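Local coordinates for protein putative methyltransferase (Porphyromonas gingivalis, PDB 3LL7) that is a putative methyltransferase whose substrate is not established, and which probably transfers a methyl group from S-adenosylmethionine, at residues 21-30 / 41-49; 78-89 / 104-114. All coordinates share one frame; numbering follows the deposited sequence.

Contact 1 of 2, residues 21-30 / 41-49; sequences YANQSPDRIL and RAAVATQIE
Ile29 and Ile48 both turn CG1 anti to the carbonyl carbon (chi1 -67° and -66°), and from there their CD1 methyls meet tip to tip, 3.5 Å apart. The same rotation sets Ile29's other branch, CG2, anti to the backbone N and over the backbone of helix 41-49, 3.5 Å from Arg41 O. Ile29 is thereby a knob in a hole formed by Arg41, Val44, Ala45 and Ile48. Small Ala45 lets the chains come close: its CB is packed tightly against CD1 of Leu30, at 3.5 Å, and also meets CB of Pro26, at 3.9 Å. The Pro26 ring continues the row, its CG lying on CB of Glu49, whose carboxylate turns away to a salt bridge with Arg53. Ile48 CG2 packs 3.6 Å from Gln24 O, at the end of the type I turn from Tyr21 to Gln24; Ser25 then caps helix 26-31 by accepting from Arg28 N. At the other end Arg41 runs extended past the carbonyls of Ile29 and Leu30. Its NH1 donates to Leu30 O (3.1 Å) from above the carbonyl plane, while Ile29 O lies over one guanidinium face and NE bonds Ile36 O. The axes of the two short helical segments run nearly antiparallel, at 164°, making a helical hairpin in the N-terminal domain. Val44 carries the packing on to Ile14 and Trp17 of helix 8-20. An aliphatic seam thus ends in a guanidinium that hydrogen-bonds the carbonyls of Leu30 and Ile36 and probably offsets their partial negative charge.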
ATOM      1  N   TYR A  21      11.695  -9.750  31.416  1.00 13.82           N
ATOM      2  CA  TYR A  21      10.459  -9.550  32.178  1.00 14.78           C
ATOM      3  C   TYR A  21       9.241  -9.565  31.268  1.00 14.84           C
ATOM      4  O   TYR A  21       8.190  -9.023  31.615  1.00 15.08           O
ATOM      5  CB  TYR A  21      10.530  -8.261  33.021  1.00 15.12           C
ATOM      6  CG  TYR A  21      11.657  -8.276  34.029  1.00 16.12           C
ATOM      7  CD1 TYR A  21      11.654  -9.186  35.100  1.00 19.56           C
ATOM      8  CD2 TYR A  21      12.754  -7.407  33.903  1.00 16.76           C
ATOM      9  CE1 TYR A  21      12.694  -9.214  36.024  1.00 20.73           C
ATOM     10  CE2 TYR A  21      13.815  -7.432  34.833  1.00 18.55           C
ATOM     11  CZ  TYR A  21      13.774  -8.337  35.888  1.00 20.25           C
ATOM     12  OH  TYR A  21      14.809  -8.392  36.811  1.00 21.16           O
ATOM     13  N   ALA A  22       9.389 -10.225  30.124  1.00 15.93           N
ATOM     14  CA  ALA A  22       8.357 -10.247  29.070  1.00 17.75           C
ATOM     15  C   ALA A  22       6.964 -10.652  29.563  1.00 19.13           C
ATOM     16  O   ALA A  22       5.964 -10.203  29.001  1.00 18.71           O
ATOM     17  CB  ALA A  22       8.779 -11.141  27.909  1.00 17.14           C
ATOM     18  N   ASN A  23       6.908 -11.478  30.605  1.00 20.90           N
ATOM     19  CA  ASN A  23       5.624 -12.031  31.078  1.00 23.39           C
ATOM     20  C   ASN A  23       4.880 -11.112  32.059  1.00 23.75           C
ATOM     21  O   ASN A  23       3.786 -11.449  32.536  1.00 24.79           O
ATOM     22  CB  ASN A  23       5.804 -13.445  31.673  1.00 23.65           C
ATOM     23  CG  ASN A  23       6.651 -13.463  32.953  1.00 27.26           C
ATOM     24  OD1 ASN A  23       7.343 -12.490  33.300  1.00 29.63           O
ATOM     25  ND2 ASN A  23       6.602 -14.592  33.668  1.00 30.97           N
ATOM     26  N   GLN A  24       5.483  -9.972  32.386  1.00 22.89           N
ATOM     27  CA  GLN A  24       4.820  -8.987  33.231  1.00 22.03           C
ATOM     28  C   GLN A  24       4.015  -7.985  32.383  1.00 21.40           C
ATOM     29  O   GLN A  24       4.461  -7.577  31.308  1.00 21.96           O
ATOM     30  CB  GLN A  24       5.846  -8.274  34.107  1.00 21.97           C
ATOM     31  CG  GLN A  24       6.649  -9.234  34.994  1.00 22.56           C
ATOM     32  CD  GLN A  24       7.489  -8.538  36.026  1.00 23.84           C
ATOM     33  OE1 GLN A  24       7.452  -7.314  36.167  1.00 23.10           O
ATOM     34  NE2 GLN A  24       8.278  -9.321  36.762  1.00 26.91           N
ATOM     35  N   SER A  25       2.843  -7.584  32.864  1.00 20.01           N
ATOM     36  CA  SER A  25       2.052  -6.546  32.177  1.00 19.18           C
ATOM     37  C   SER A  25       2.791  -5.213  32.304  1.00 18.44           C
ATOM     38  O   SER A  25       3.644  -5.068  33.194  1.00 17.91           O
ATOM     39  CB  SER A  25       0.679  -6.421  32.822  1.00 18.94           C
ATOM     40  OG  SER A  25       0.816  -5.926  34.141  1.00 18.35           O
ATOM     41  N   PRO A  26       2.468  -4.227  31.449  1.00 17.16           N
ATOM     42  CA  PRO A  26       3.134  -2.925  31.615  1.00 16.86           C
ATOM     43  C   PRO A  26       2.921  -2.301  33.009  1.00 16.97           C
ATOM     44  O   PRO A  26       3.821  -1.652  33.536  1.00 17.13           O
ATOM     45  CB  PRO A  26       2.495  -2.057  30.499  1.00 17.35           C
ATOM     46  CG  PRO A  26       2.103  -3.060  29.444  1.00 16.82           C
ATOM     47  CD  PRO A  26       1.626  -4.262  30.226  1.00 17.39           C
ATOM     48  N   ASP A  27       1.756  -2.501  33.618  1.00 16.47           N
ATOM     49  CA  ASP A  27       1.548  -1.950  34.960  1.00 16.95           C
ATOM     50  C   ASP A  27       2.397  -2.682  35.980  1.00 16.22           C
ATOM     51  O   ASP A  27       2.914  -2.065  36.927  1.00 16.66           O
ATOM     52  CB  ASP A  27       0.073  -1.956  35.368  1.00 17.46           C
ATOM     53  CG  ASP A  27      -0.650  -0.661  34.977  1.00 20.21           C
ATOM     54  OD1 ASP A  27      -0.043   0.221  34.328  1.00 22.88           O
ATOM     55  OD2 ASP A  27      -1.847  -0.517  35.306  1.00 26.27           O
ATOM     56  N   ARG A  28       2.555  -3.990  35.790  1.00 14.99           N
ATOM     57  CA  ARG A  28       3.393  -4.761  36.724  1.00 15.03           C
ATOM     58  C   ARG A  28       4.854  -4.338  36.602  1.00 14.84           C
ATOM     59  O   ARG A  28       5.539  -4.182  37.609  1.00 14.78           O
ATOM     60  CB  ARG A  28       3.231  -6.269  36.539  1.00 15.02           C
ATOM     61  CG  ARG A  28       4.094  -7.048  37.511  1.00 14.23           C
ATOM     62  CD  ARG A  28       3.656  -8.477  37.710  1.00 15.93           C
ATOM     63  NE  ARG A  28       4.585  -9.133  38.636  1.00 13.98           N
ATOM     64  CZ  ARG A  28       4.492 -10.396  39.045  1.00 15.73           C
ATOM     65  NH1 ARG A  28       3.530 -11.182  38.591  1.00 15.10           N
ATOM     66  NH2 ARG A  28       5.387 -10.881  39.890  1.00 14.53           N
ATOM     67  N   ILE A  29       5.322  -4.102  35.373  1.00 14.74           N
ATOM     68  CA  ILE A  29       6.672  -3.569  35.173  1.00 15.21           C
ATOM     69  C   ILE A  29       6.875  -2.327  36.033  1.00 16.21           C
ATOM     70  O   ILE A  29       7.868  -2.191  36.751  1.00 16.61           O
ATOM     71  CB  ILE A  29       6.925  -3.214  33.692  1.00 14.95           C
ATOM     72  CG1 ILE A  29       6.949  -4.487  32.833  1.00 14.55           C
ATOM     73  CG2 ILE A  29       8.205  -2.392  33.549  1.00 15.66           C
ATOM     74  CD1 ILE A  29       8.116  -5.449  33.114  1.00 12.69           C
ATOM     75  N   LEU A  30       5.890  -1.439  35.976  1.00 17.29           N
ATOM     76  CA  LEU A  30       5.944  -0.145  36.626  1.00 19.16           C
ATOM     77  C   LEU A  30       5.945  -0.218  38.162  1.00 19.93           C
ATOM     78  O   LEU A  30       6.802   0.375  38.823  1.00 20.79           O
ATOM     79  CB  LEU A  30       4.737   0.688  36.146  1.00 18.38           C
ATOM     80  CG  LEU A  30       4.901   1.726  35.037  1.00 20.07           C
ATOM     81  CD1 LEU A  30       5.870   1.299  33.935  1.00 20.69           C
ATOM     82  CD2 LEU A  30       3.550   2.229  34.433  1.00 19.74           C
ATOM     83  N   ARG A  41      11.706   2.053  33.798  1.00 11.00           N
ATOM     84  CA  ARG A  41      10.517   1.184  33.792  1.00 11.28           C
ATOM     85  C   ARG A  41       9.476   1.558  32.715  1.00 11.70           C
ATOM     86  O   ARG A  41       8.928   0.677  32.045  1.00 11.12           O
ATOM     87  CB  ARG A  41       9.887   1.159  35.188  1.00 11.50           C
ATOM     88  CG  ARG A  41      10.726   0.332  36.145  1.00 14.53           C
ATOM     89  CD  ARG A  41      10.223   0.430  37.557  1.00 15.69           C
ATOM     90  NE  ARG A  41      10.975  -0.524  38.367  1.00 18.48           N
ATOM     91  CZ  ARG A  41      10.581  -0.979  39.548  1.00 24.40           C
ATOM     92  NH1 ARG A  41       9.429  -0.572  40.066  1.00 26.07           N
ATOM     93  NH2 ARG A  41      11.328  -1.867  40.199  1.00 25.91           N
ATOM     94  N   ALA A  42       9.210   2.853  32.537  1.00 11.79           N
ATOM     95  CA  ALA A  42       8.306   3.279  31.457  1.00 12.08           C
ATOM     96  C   ALA A  42       8.786   2.799  30.075  1.00 12.21           C
ATOM     97  O   ALA A  42       7.980   2.291  29.281  1.00 11.61           O
ATOM     98  CB  ALA A  42       8.081   4.822  31.457  1.00 11.60           C
ATOM     99  N   ALA A  43      10.083   2.960  29.797  1.00 12.14           N
ATOM    100  CA  ALA A  43      10.643   2.533  28.517  1.00 12.15           C
ATOM    101  C   ALA A  43      10.457   1.018  28.335  1.00 12.15           C
ATOM    102  O   ALA A  43      10.101   0.570  27.249  1.00 11.72           O
ATOM    103  CB  ALA A  43      12.141   2.897  28.429  1.00 12.44           C
ATOM    104  N   VAL A  44      10.751   0.227  29.378  1.00 11.30           N
ATOM    105  CA  VAL A  44      10.549  -1.223  29.295  1.00 11.55           C
ATOM    106  C   VAL A  44       9.059  -1.565  29.130  1.00 11.64           C
ATOM    107  O   VAL A  44       8.695  -2.371  28.266  1.00 11.77           O
ATOM    108  CB  VAL A  44      11.164  -1.995  30.513  1.00 10.48           C
ATOM    109  CG1 VAL A  44      10.790  -3.473  30.450  1.00 11.53           C
ATOM    110  CG2 VAL A  44      12.710  -1.812  30.550  1.00 11.51           C
ATOM    111  N   ALA A  45       8.203  -0.955  29.954  1.00 12.84           N
ATOM    112  CA  ALA A  45       6.756  -1.154  29.828  1.00 13.21           C
ATOM    113  C   ALA A  45       6.270  -0.815  28.435  1.00 14.07           C
ATOM    114  O   ALA A  45       5.440  -1.536  27.880  1.00 14.62           O
ATOM    115  CB  ALA A  45       5.987  -0.340  30.866  1.00 13.71           C
ATOM    116  N   THR A  46       6.790   0.275  27.875  1.00 13.75           N
ATOM    117  CA  THR A  46       6.402   0.705  26.529  1.00 14.73           C
ATOM    118  C   THR A  46       6.729  -0.369  25.487  1.00 14.27           C
ATOM    119  O   THR A  46       5.899  -0.639  24.619  1.00 14.89           O
ATOM    120  CB  THR A  46       7.040   2.063  26.146  1.00 14.86           C
ATOM    121  OG1 THR A  46       6.556   3.084  27.031  1.00 15.51           O
ATOM    122  CG2 THR A  46       6.709   2.450  24.720  1.00 15.19           C
ATOM    123  N   GLN A  47       7.929  -0.954  25.561  1.00 14.60           N
ATOM    124  CA  GLN A  47       8.331  -2.024  24.627  1.00 14.09           C
ATOM    125  C   GLN A  47       7.433  -3.251  24.769  1.00 14.28           C
ATOM    126  O   GLN A  47       6.954  -3.804  23.762  1.00 15.72           O
ATOM    127  CB  GLN A  47       9.800  -2.432  24.802  1.00 14.46           C
ATOM    128  CG  GLN A  47      10.802  -1.346  24.451  1.00 14.99           C
ATOM    129  CD  GLN A  47      10.632  -0.823  23.031  1.00 14.79           C
ATOM    130  OE1 GLN A  47      10.833  -1.564  22.071  1.00 15.72           O
ATOM    131  NE2 GLN A  47      10.266   0.454  22.890  1.00 14.09           N
ATOM    132  N   ILE A  48       7.169  -3.654  26.012  1.00 12.76           N
ATOM    133  CA  ILE A  48       6.258  -4.757  26.263  1.00 11.55           C
ATOM    134  C   ILE A  48       4.846  -4.444  25.737  1.00 12.64           C
ATOM    135  O   ILE A  48       4.267  -5.272  25.031  1.00 11.72           O
ATOM    136  CB  ILE A  48       6.256  -5.182  27.759  1.00 10.94           C
ATOM    137  CG1 ILE A  48       7.630  -5.767  28.113  1.00  9.30           C
ATOM    138  CG2 ILE A  48       5.133  -6.175  28.040  1.00  9.49           C
ATOM    139  CD1 ILE A  48       7.901  -5.957  29.620  1.00  6.70           C
ATOM    140  N   GLU A  49       4.318  -3.254  26.058  1.00 13.66           N
ATOM    141  CA  GLU A  49       2.942  -2.865  25.645  1.00 15.02           C
ATOM    142  C   GLU A  49       2.741  -3.009  24.151  1.00 15.38           C
ATOM    143  O   GLU A  49       1.706  -3.506  23.710  1.00 15.86           O
ATOM    144  CB  GLU A  49       2.559  -1.432  26.097  1.00 14.99           C
ATOM    145  CG  GLU A  49       1.031  -1.079  26.040  1.00 16.63           C
ATOM    146  CD  GLU A  49       0.535  -0.513  24.686  1.00 18.56           C
ATOM    147  OE1 GLU A  49       1.364  -0.050  23.871  1.00 21.12           O
ATOM    148  OE2 GLU A  49      -0.703  -0.528  24.429  1.00 19.30           O
TER

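Contact 2 of 2, residues 78-89 / 104-114; sequences SSGAVTSSYKSR and LGIDFIALMSK. With FMT (formic acid), chain D.
Ser79, Asp107 and Lys87 form a buried polar cluster between the segments: Ser79 OG donates to Asp107 OD1 (2.8 Å) on its syn side, and Lys87 NZ reaches the same oxygen in a salt bridge whose hydrogen bond is weak (3.3 Å), the stronger partner of NZ being Glu239. Asp107 OD2 is bonded by Tyr168, so the carboxylate is held through both oxygens. Asp107 N donates almost straight (168°) to formic acid O1, 3.2 Å away; the formic acid probably comes from the crystallisation liquor. The glycine-containing turn where it sits, at the start of helix 106-112, is consistent with the S-adenosylmethionine-binding loop of Rossmann-like methyltransferases. In the conformer described, Ile106 CG1 lies anti to the backbone N (chi1 -169°) and carries CD1 to Gly80 O, while CG2 touches Ser79 CB (3.7 Å). Ala110 CB presses against Ser84 O at 3.1 Å. Lys114 curls back to give NZ to Ser88 O (3.0 Å) and Ile91 O. Helix 106-112 forms the beta-alpha-beta crossover between parallel strands 96-99 and 117-122 and touches helix 125-138 through Ile109; helix 81-86, its axis turned by 42°, lies against strand 225-233 through Thr83 and Tyr86, and Leu111 and Lys87 rest on Tyr168 of strand 166-173.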
ATOM      1  N   SER A  78       4.534   3.259   9.820  1.00 30.49           N
ATOM      2  CA  SER A  78       5.481   2.598   8.927  1.00 29.75           C
ATOM      3  C   SER A  78       4.804   1.817   7.799  1.00 28.98           C
ATOM      4  O   SER A  78       3.632   1.450   7.906  1.00 28.67           O
ATOM      5  CB  SER A  78       6.391   1.659   9.712  1.00 28.95           C
ATOM      6  OG  SER A  78       5.747   0.421   9.945  1.00 30.09           O
ATOM      7  N   SER A  79       5.557   1.571   6.725  1.00 28.79           N
ATOM      8  CA  SER A  79       5.165   0.577   5.703  1.00 28.39           C
ATOM      9  C   SER A  79       4.875  -0.806   6.332  1.00 28.36           C
ATOM     10  O   SER A  79       5.368  -1.131   7.423  1.00 28.07           O
ATOM     11  CB  SER A  79       6.255   0.440   4.641  1.00 28.04           C
ATOM     12  OG  SER A  79       6.286   1.560   3.774  1.00 27.54           O
ATOM     13  N   GLY A  80       4.046  -1.600   5.655  1.00 27.81           N
ATOM     14  CA  GLY A  80       3.866  -2.994   6.030  1.00 26.65           C
ATOM     15  C   GLY A  80       5.054  -3.785   5.514  1.00 25.37           C
ATOM     16  O   GLY A  80       5.915  -3.244   4.820  1.00 25.98           O
ATOM     17  N   ALA A  81       5.093  -5.070   5.839  1.00 24.11           N
ATOM     18  CA  ALA A  81       6.112  -5.982   5.318  1.00 22.62           C
ATOM     19  C   ALA A  81       6.009  -6.233   3.798  1.00 21.68           C
ATOM     20  O   ALA A  81       7.025  -6.283   3.098  1.00 20.77           O
ATOM     21  CB  ALA A  81       6.052  -7.327   6.090  1.00 22.67           C
ATOM     22  N   VAL A  82       4.794  -6.409   3.285  0.50 21.35           N
ATOM     23  CA  VAL A  82       4.658  -6.792   1.874  0.50 20.99           C
ATOM     24  C   VAL A  82       4.946  -5.676   0.871  0.50 20.73           C
ATOM     25  O   VAL A  82       5.591  -5.924  -0.151  0.50 20.90           O
ATOM     26  CB  VAL A  82       3.327  -7.511   1.567  0.50 21.42           C
ATOM     27  CG1 VAL A  82       3.496  -9.017   1.748  0.50 21.27           C
ATOM     28  CG2 VAL A  82       2.216  -6.987   2.449  0.50 21.34           C
ATOM     29  N   THR A  83       4.512  -4.450   1.153  1.00 19.96           N
ATOM     30  CA  THR A  83       4.773  -3.358   0.211  1.00 19.84           C
ATOM     31  C   THR A  83       6.216  -2.901   0.278  1.00 19.86           C
ATOM     32  O   THR A  83       6.822  -2.582  -0.758  1.00 19.87           O
ATOM     33  CB  THR A  83       3.852  -2.154   0.435  1.00 20.19           C
ATOM     34  OG1 THR A  83       3.955  -1.702   1.798  1.00 21.88           O
ATOM     35  CG2 THR A  83       2.417  -2.545   0.130  1.00 19.94           C
ATOM     36  N   SER A  84       6.783  -2.885   1.493  1.00 18.39           N
ATOM     37  CA  SER A  84       8.183  -2.503   1.622  1.00 17.60           C
ATOM     38  C   SER A  84       9.001  -3.393   0.705  1.00 16.35           C
ATOM     39  O   SER A  84       9.785  -2.893  -0.057  1.00 16.83           O
ATOM     40  CB  SER A  84       8.679  -2.603   3.061  1.00 17.87           C
ATOM     41  OG  SER A  84       8.820  -3.958   3.443  1.00 17.24           O
ATOM     42  N   SER A  85       8.784  -4.707   0.732  1.00 15.74           N
ATOM     43  CA  SER A  85       9.581  -5.604  -0.138  1.00 15.48           C
ATOM     44  C   SER A  85       9.370  -5.514  -1.658  1.00 14.31           C
ATOM     45  O   SER A  85      10.285  -5.843  -2.432  1.00 15.30           O
ATOM     46  CB  SER A  85       9.515  -7.063   0.334  1.00 16.38           C
ATOM     47  OG  SER A  85       8.197  -7.466   0.698  1.00 20.02           O
ATOM     48  N   TYR A  86       8.169  -5.122  -2.101  1.00 11.79           N
ATOM     49  CA  TYR A  86       7.919  -4.861  -3.531  1.00  9.42           C
ATOM     50  C   TYR A  86       8.841  -3.777  -4.077  1.00  8.25           C
ATOM     51  O   TYR A  86       9.292  -3.842  -5.214  1.00  7.84           O
ATOM     52  CB  TYR A  86       6.468  -4.403  -3.741  1.00  9.12           C
ATOM     53  CG  TYR A  86       6.117  -4.041  -5.178  1.00  6.52           C
ATOM     54  CD1 TYR A  86       5.874  -5.030  -6.133  1.00  2.00           C
ATOM     55  CD2 TYR A  86       6.014  -2.699  -5.576  1.00  4.87           C
ATOM     56  CE1 TYR A  86       5.545  -4.708  -7.441  1.00  5.28           C
ATOM     57  CE2 TYR A  86       5.667  -2.367  -6.869  1.00  2.42           C
ATOM     58  CZ  TYR A  86       5.450  -3.373  -7.803  1.00  3.27           C
ATOM     59  OH  TYR A  86       5.110  -3.063  -9.063  1.00  5.06           O
ATOM     60  N   LYS A  87       9.099  -2.766  -3.256  1.00  7.97           N
ATOM     61  CA  LYS A  87      10.014  -1.681  -3.614  1.00  7.73           C
ATOM     62  C   LYS A  87      11.395  -2.183  -4.005  1.00  7.05           C
ATOM     63  O   LYS A  87      12.077  -1.536  -4.810  1.00  5.73           O
ATOM     64  CB  LYS A  87      10.201  -0.706  -2.449  1.00  8.83           C
ATOM     65  CG  LYS A  87       8.968   0.100  -2.118  1.00 11.50           C
ATOM     66  CD  LYS A  87       9.196   0.824  -0.785  1.00 14.21           C
ATOM     67  CE  LYS A  87       7.904   1.465  -0.316  1.00 14.87           C
ATOM     68  NZ  LYS A  87       6.955   0.480   0.285  1.00 17.35           N
ATOM     69  N   SER A  88      11.812  -3.323  -3.457  1.00  5.97           N
ATOM     70  CA  SER A  88      13.161  -3.810  -3.763  1.00  6.64           C
ATOM     71  C   SER A  88      13.343  -4.099  -5.269  1.00  6.22           C
ATOM     72  O   SER A  88      14.471  -4.073  -5.766  1.00  6.17           O
ATOM     73  CB  SER A  88      13.550  -5.021  -2.903  1.00  6.58           C
ATOM     74  OG  SER A  88      12.887  -6.179  -3.383  1.00  8.61           O
ATOM     75  N   ARG A  89      12.238  -4.343  -5.982  0.50  5.71           N
ATOM     76  CA  ARG A  89      12.281  -4.575  -7.429  0.50  6.30           C
ATOM     77  C   ARG A  89      12.755  -3.366  -8.246  0.50  6.38           C
ATOM     78  O   ARG A  89      13.162  -3.531  -9.397  0.50  6.18           O
ATOM     79  CB  ARG A  89      10.928  -5.070  -7.966  0.50  6.01           C
ATOM     80  CG  ARG A  89       9.810  -4.025  -7.963  0.50  6.77           C
ATOM     81  CD  ARG A  89       9.700  -3.234  -9.257  0.50  7.78           C
ATOM     82  NE  ARG A  89       8.980  -3.963 -10.303  0.50  6.42           N
ATOM     83  CZ  ARG A  89       8.884  -3.533 -11.548  0.50  6.71           C
ATOM     84  NH1 ARG A  89       9.452  -2.385 -11.880  0.50  7.94           N
ATOM     85  NH2 ARG A  89       8.222  -4.234 -12.454  0.50  4.04           N
ATOM     86  N   LEU A 104      10.926   4.364  10.702  1.00  8.91           N
ATOM     87  CA  LEU A 104      11.262   3.103  11.391  1.00  9.85           C
ATOM     88  C   LEU A 104      12.330   2.346  10.603  1.00  9.54           C
ATOM     89  O   LEU A 104      13.075   1.501  11.149  1.00  9.03           O
ATOM     90  CB  LEU A 104       9.975   2.250  11.536  1.00 10.90           C
ATOM     91  CG  LEU A 104       9.946   1.082  12.512  1.00 12.56           C
ATOM     92  CD1 LEU A 104      10.519   1.464  13.876  1.00 14.21           C
ATOM     93  CD2 LEU A 104       8.503   0.602  12.684  1.00 15.16           C
ATOM     94  N   GLY A 105      12.405   2.641   9.298  1.00  8.92           N
ATOM     95  CA  GLY A 105      13.501   2.128   8.462  1.00  9.22           C
ATOM     96  C   GLY A 105      13.165   0.874   7.656  1.00  9.08           C
ATOM     97  O   GLY A 105      14.044   0.270   7.023  1.00  8.95           O
ATOM     98  N   ILE A 106      11.903   0.466   7.652  0.50  8.90           N
ATOM     99  CA  ILE A 106      11.572  -0.753   6.922  0.50  9.11           C
ATOM    100  C   ILE A 106      11.671  -0.600   5.398  0.50  9.23           C
ATOM    101  O   ILE A 106      12.021  -1.563   4.709  0.50  9.06           O
ATOM    102  CB  ILE A 106      10.221  -1.334   7.322  0.50  9.15           C
ATOM    103  CG1 ILE A 106      10.070  -2.741   6.727  0.50  8.90           C
ATOM    104  CG2 ILE A 106       9.108  -0.389   6.912  0.50  8.95           C
ATOM    105  CD1 ILE A 106       8.796  -3.447   7.098  0.50  8.08           C
ATOM    106  N   ASP A 107      11.377   0.593   4.876  1.00  9.22           N
ATOM    107  CA  ASP A 107      11.608   0.854   3.459  1.00  9.63           C
ATOM    108  C   ASP A 107      13.120   0.857   3.178  1.00  9.42           C
ATOM    109  O   ASP A 107      13.569   0.269   2.197  1.00  9.61           O
ATOM    110  CB  ASP A 107      10.938   2.178   3.038  1.00 10.36           C
ATOM    111  CG  ASP A 107       9.402   2.076   2.993  1.00 12.45           C
ATOM    112  OD1 ASP A 107       8.879   0.960   2.860  1.00 15.53           O
ATOM    113  OD2 ASP A 107       8.712   3.113   3.074  1.00 19.34           O
ATOM    114  N   PHE A 108      13.901   1.508   4.040  1.00  8.44           N
ATOM    115  CA  PHE A 108      15.345   1.581   3.839  1.00  8.23           C
ATOM    116  C   PHE A 108      15.909   0.170   3.829  1.00  7.91           C
ATOM    117  O   PHE A 108      16.695  -0.158   2.952  1.00  7.96           O
ATOM    118  CB  PHE A 108      16.025   2.370   4.956  1.00  7.72           C
ATOM    119  CG  PHE A 108      17.502   2.482   4.813  1.00  7.15           C
ATOM    120  CD1 PHE A 108      18.054   3.312   3.841  1.00  9.00           C
ATOM    121  CD2 PHE A 108      18.364   1.815   5.696  1.00  8.30           C
ATOM    122  CE1 PHE A 108      19.456   3.465   3.718  1.00 10.33           C
ATOM    123  CE2 PHE A 108      19.763   1.953   5.577  1.00  9.85           C
ATOM    124  CZ  PHE A 108      20.307   2.778   4.579  1.00  9.18           C
ATOM    125  N   ILE A 109      15.462  -0.663   4.767  1.00  7.51           N
ATOM    126  CA  ILE A 109      15.914  -2.067   4.837  1.00  8.57           C
ATOM    127  C   ILE A 109      15.567  -2.820   3.531  1.00  8.67           C
ATOM    128  O   ILE A 109      16.396  -3.577   3.004  1.00  8.63           O
ATOM    129  CB  ILE A 109      15.324  -2.798   6.081  1.00  8.90           C
ATOM    130  CG1 ILE A 109      15.817  -2.134   7.385  1.00 10.70           C
ATOM    131  CG2 ILE A 109      15.670  -4.295   6.086  1.00 10.94           C
ATOM    132  CD1 ILE A 109      17.274  -2.288   7.619  1.00 15.42           C
ATOM    133  N   ALA A 110      14.369  -2.565   2.994  1.00  8.79           N
ATOM    134  CA  ALA A 110      13.948  -3.224   1.743  1.00  9.22           C
ATOM    135  C   ALA A 110      14.841  -2.787   0.591  1.00  9.61           C
ATOM    136  O   ALA A 110      15.182  -3.602  -0.251  1.00 10.38           O
ATOM    137  CB  ALA A 110      12.483  -2.952   1.419  1.00  8.55           C
ATOM    138  N   LEU A 111      15.211  -1.509   0.559  1.00  9.01           N
ATOM    139  CA  LEU A 111      16.164  -1.007  -0.448  1.00 10.00           C
ATOM    140  C   LEU A 111      17.536  -1.649  -0.302  1.00  9.44           C
ATOM    141  O   LEU A 111      18.180  -1.999  -1.295  1.00  9.91           O
ATOM    142  CB  LEU A 111      16.316   0.510  -0.380  1.00  9.77           C
ATOM    143  CG  LEU A 111      15.072   1.399  -0.478  1.00 12.83           C
ATOM    144  CD1 LEU A 111      15.529   2.845  -0.342  1.00 16.09           C
ATOM    145  CD2 LEU A 111      14.299   1.174  -1.768  1.00 13.23           C
HETATM  146  N   MSE A 112      17.970  -1.810   0.942  1.00  9.11           N
HETATM  147  CA  MSE A 112      19.264  -2.405   1.252  1.00  8.11           C
HETATM  148  C   MSE A 112      19.320  -3.930   1.102  1.00  8.23           C
HETATM  149  O   MSE A 112      20.401  -4.513   1.201  1.00  8.45           O
HETATM  150  CB  MSE A 112      19.664  -2.001   2.671  1.00  8.14           C
HETATM  151  CG  MSE A 112      19.931  -0.507   2.844  1.00  6.99           C
HETATM  152 SE   MSE A 112      21.356   0.191   1.744  0.75  7.80          SE
HETATM  153  CE  MSE A 112      22.785  -0.968   2.300  1.00  8.29           C
ATOM    154  N   SER A 113      18.178  -4.576   0.852  1.00  8.40           N
ATOM    155  CA  SER A 113      18.174  -6.000   0.457  1.00  9.37           C
ATOM    156  C   SER A 113      18.856  -6.152  -0.891  1.00  9.33           C
ATOM    157  O   SER A 113      19.279  -7.244  -1.252  1.00  9.93           O
ATOM    158  CB  SER A 113      16.763  -6.602   0.405  1.00  9.24           C
ATOM    159  OG  SER A 113      15.998  -6.074  -0.677  1.00 10.27           O
ATOM    160  N   LYS A 114      18.954  -5.048  -1.633  1.00  8.78           N
ATOM    161  CA  LYS A 114      19.562  -5.067  -2.971  1.00  9.00           C
ATOM    162  C   LYS A 114      20.828  -4.208  -3.050  1.00  9.43           C
ATOM    163  O   LYS A 114      21.858  -4.639  -3.569  1.00  8.97           O
ATOM    164  CB  LYS A 114      18.547  -4.589  -4.018  1.00  8.03           C
ATOM    165  CG  LYS A 114      17.267  -5.449  -4.139  1.00  7.73           C
ATOM    166  CD  LYS A 114      17.521  -6.811  -4.874  1.00  6.59           C
ATOM    167  CE  LYS A 114      17.583  -6.666  -6.391  1.00  8.79           C
ATOM    168  NZ  LYS A 114      16.344  -6.077  -7.050  1.00  8.42           N
TER
HETATM  169  C   FMT D 503       9.267   3.233   6.954  1.00 41.35           C
HETATM  170  O1  FMT D 503      10.400   3.180   6.481  1.00 40.41           O
HETATM  171  O2  FMT D 503       9.042   3.276   8.165  1.00 41.65           O
HETATM  172  O   HOH W   1      13.940  -7.389  -5.903  1.00 15.78           O
HETATM  173  O   HOH W   2      14.884  -8.180  -1.958  1.00 31.01           O

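How the contacts relate
From the N terminus, helix 8-20 leads into contact 1, which brings helix 26-31 back against helix 38-57 and closes a short loop of ten residues. Helix 38-57 then carries the chain onward, through helices 59-62 and 72-77, to contact 2. There 78-89 meets 104-114, closing a loop of fourteen residues that includes strand 96-99 of the large mixed sheet. The contacts follow in series, neither enclosing nor crossing the other. The centres of contact 1 and contact 2 lie about 29 Å apart, and the nearest atoms of contact 1 and contact 2 are about 9 Å apart, without touching. Contact 1 ties together the helical N-terminal part; contact 2 joins two helices beside the sheet.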